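Side-chain contact in R.Ecl18kI (PDB 2GB7), which recognises the double-stranded DNA sequence 5'-CCNGG-3' and cleaves it before the first C, flipping nucleotides in the process: residues K10-K15 with T73-Y78. The protein carries 1 engineered substitution. Residues are numbered along the deposited sequence; the frame is centred on the assembly and turned at random.
Sequences KTLISK and TRMLSY
T73 O accepts two donors from S77, one turn further along the helix that brings M75 and Y78 against L12 and I13. The stronger bond comes from S77 OG at 2.7 Å, with the hydroxyl tilted out of the carbonyl plane; S77 N adds a weak one. Serine suits this place because its short hydroxyl can fold back onto its own helix. The contact itself is apolar helix-helix packing in the largely helical N-terminal region, where residues 73-78 meet the middle of helix 6-20. M75, long and flexible, bridges the gap: bends at chi2 (-52°) and chi3 (-62°) curl its chain and bring CE to 3.6 Å from L12 CG. The same methyl lies beside I13, whose CB is 3.8 Å from M75 CE; the still closer approach to I13 CG1 is doubtful. A branched isoleucine fits between two neighbours here, for I13 also packs on L108 and S111 of helix 102-134. S14 points away from this interface, on the side where it packs on a DNA phosphate, while Y78 lies at the exposed margin of the contact. L4 touches both L12 and Y78 there. Leucine's forked end serves this margin well: with L12 CG anti to the backbone N (chi1 170°), CG takes the methionine methyl while one branch, CD2, reaches the tyrosine. This CH-pi contact places L12 CD2 over a face of the Y78 ring, 3.6 Å from its centroid, while M75 O lies in plane at the ring's edge.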
loop_
_atom_site.group_PDB
_atom_site.type_symbol
_atom_site.label_atom_id
_atom_site.label_comp_id
_atom_site.label_asym_id
_atom_site.label_seq_id
_atom_site.Cartn_x
_atom_site.Cartn_y
_atom_site.Cartn_z
ATOM N N LYS F 10 15.175 -13.856 10.958
ATOM C CA LYS F 10 14.094 -13.778 9.961
ATOM C C LYS F 10 13.642 -15.161 9.512
ATOM O O LYS F 10 12.427 -15.425 9.389
ATOM C CB LYS F 10 14.514 -12.964 8.741
ATOM C CG LYS F 10 14.663 -11.475 8.986
ATOM C CD LYS F 10 15.074 -10.790 7.703
ATOM C CE LYS F 10 16.297 -9.912 7.895
ATOM N NZ LYS F 10 16.762 -9.317 6.598
ATOM N N THR F 11 14.607 -16.047 9.270
ATOM C CA THR F 11 14.306 -17.397 8.803
ATOM C C THR F 11 13.536 -18.198 9.853
ATOM O O THR F 11 12.554 -18.888 9.534
ATOM C CB THR F 11 15.573 -18.126 8.340
ATOM O OG1 THR F 11 16.114 -17.422 7.213
ATOM C CG2 THR F 11 15.259 -19.562 7.918
ATOM N N LEU F 12 13.970 -18.073 11.103
ATOM C CA LEU F 12 13.278 -18.687 12.220
ATOM C C LEU F 12 11.849 -18.134 12.368
ATOM O O LEU F 12 10.912 -18.901 12.570
ATOM C CB LEU F 12 14.091 -18.492 13.505
ATOM C CG LEU F 12 13.454 -18.848 14.846
ATOM C CD1 LEU F 12 13.180 -20.343 14.974
ATOM C CD2 LEU F 12 14.348 -18.356 15.969
ATOM N N ILE F 13 11.695 -16.814 12.258
ATOM C CA ILE F 13 10.391 -16.158 12.452
ATOM C C ILE F 13 9.389 -16.695 11.423
ATOM O O ILE F 13 8.264 -17.042 11.765
ATOM C CB ILE F 13 10.492 -14.595 12.376
ATOM C CG1 ILE F 13 11.242 -14.008 13.576
ATOM C CG2 ILE F 13 9.101 -13.944 12.292
ATOM C CD1 ILE F 13 11.678 -12.573 13.357
ATOM N N SER F 14 9.840 -16.796 10.179
ATOM C CA SER F 14 9.018 -17.332 9.091
ATOM C C SER F 14 8.661 -18.802 9.290
ATOM O O SER F 14 7.521 -19.200 9.053
ATOM C CB SER F 14 9.739 -17.140 7.761
ATOM O OG SER F 14 9.720 -15.775 7.408
ATOM N N LYS F 15 9.629 -19.593 9.744
ATOM C CA LYS F 15 9.414 -21.008 10.027
ATOM C C LYS F 15 8.381 -21.168 11.133
ATOM O O LYS F 15 7.444 -21.958 11.010
ATOM C CB LYS F 15 10.738 -21.680 10.413
ATOM C CG LYS F 15 10.676 -23.198 10.598
ATOM C CD LYS F 15 12.052 -23.729 10.975
ATOM C CE LYS F 15 11.998 -25.147 11.542
ATOM N NZ LYS F 15 12.233 -26.218 10.514
ATOM N N THR F 73 6.752 -12.513 22.017
ATOM C CA THR F 73 7.580 -12.751 23.223
ATOM C C THR F 73 8.484 -13.969 23.040
ATOM O O THR F 73 9.682 -13.932 23.407
ATOM C CB THR F 73 6.681 -12.936 24.431
ATOM O OG1 THR F 73 5.964 -11.715 24.660
ATOM C CG2 THR F 73 7.492 -13.307 25.678
ATOM N N ARG F 74 7.933 -15.034 22.468
ATOM C CA ARG F 74 8.685 -16.261 22.239
ATOM C C ARG F 74 9.825 -16.047 21.262
ATOM O O ARG F 74 10.944 -16.513 21.508
ATOM C CB ARG F 74 7.785 -17.395 21.775
ATOM C CG ARG F 74 8.409 -18.773 21.851
ATOM C CD ARG F 74 7.356 -19.872 21.852
ATOM N NE ARG F 74 6.407 -19.717 22.958
ATOM C CZ ARG F 74 5.182 -19.190 22.865
ATOM N NH1 ARG F 74 4.676 -18.758 21.696
ATOM N NH2 ARG F 74 4.444 -19.109 23.966
ATOM N N MET F 75 9.547 -15.328 20.181
ATOM C CA MET F 75 10.588 -15.009 19.214
ATOM C C MET F 75 11.698 -14.220 19.868
ATOM O O MET F 75 12.866 -14.536 19.694
ATOM C CB MET F 75 10.016 -14.273 17.994
ATOM C CG MET F 75 9.099 -15.149 17.172
ATOM S SD MET F 75 9.807 -16.743 16.713
ATOM C CE MET F 75 11.201 -16.244 15.735
ATOM N N LEU F 76 11.333 -13.208 20.646
ATOM C CA LEU F 76 12.333 -12.375 21.304
ATOM C C LEU F 76 13.203 -13.175 22.265
ATOM O O LEU F 76 14.360 -12.833 22.507
ATOM C CB LEU F 76 11.663 -11.224 22.054
ATOM C CG LEU F 76 11.100 -10.084 21.203
ATOM C CD1 LEU F 76 10.319 -9.076 22.063
ATOM C CD2 LEU F 76 12.212 -9.383 20.428
ATOM N N SER F 77 12.667 -14.250 22.819
ATOM C CA SER F 77 13.448 -14.951 23.846
ATOM C C SER F 77 14.618 -15.773 23.239
ATOM O O SER F 77 15.591 -16.118 23.932
ATOM C CB SER F 77 12.507 -15.728 24.763
ATOM O OG SER F 77 11.494 -14.843 25.239
ATOM N N TYR F 78 14.553 -16.003 21.926
ATOM C CA TYR F 78 15.655 -16.607 21.161
ATOM C C TYR F 78 16.913 -15.738 21.043
ATOM O O TYR F 78 17.957 -16.209 20.576
ATOM C CB TYR F 78 15.197 -16.925 19.749
ATOM C CG TYR F 78 14.476 -18.232 19.577
ATOM C CD1 TYR F 78 13.086 -18.270 19.556
ATOM C CD2 TYR F 78 15.180 -19.428 19.394
ATOM C CE1 TYR F 78 12.401 -19.459 19.366
ATOM C CE2 TYR F 78 14.504 -20.632 19.205
ATOM C CZ TYR F 78 13.105 -20.631 19.189
ATOM O OH TYR F 78 12.400 -21.795 19.007
#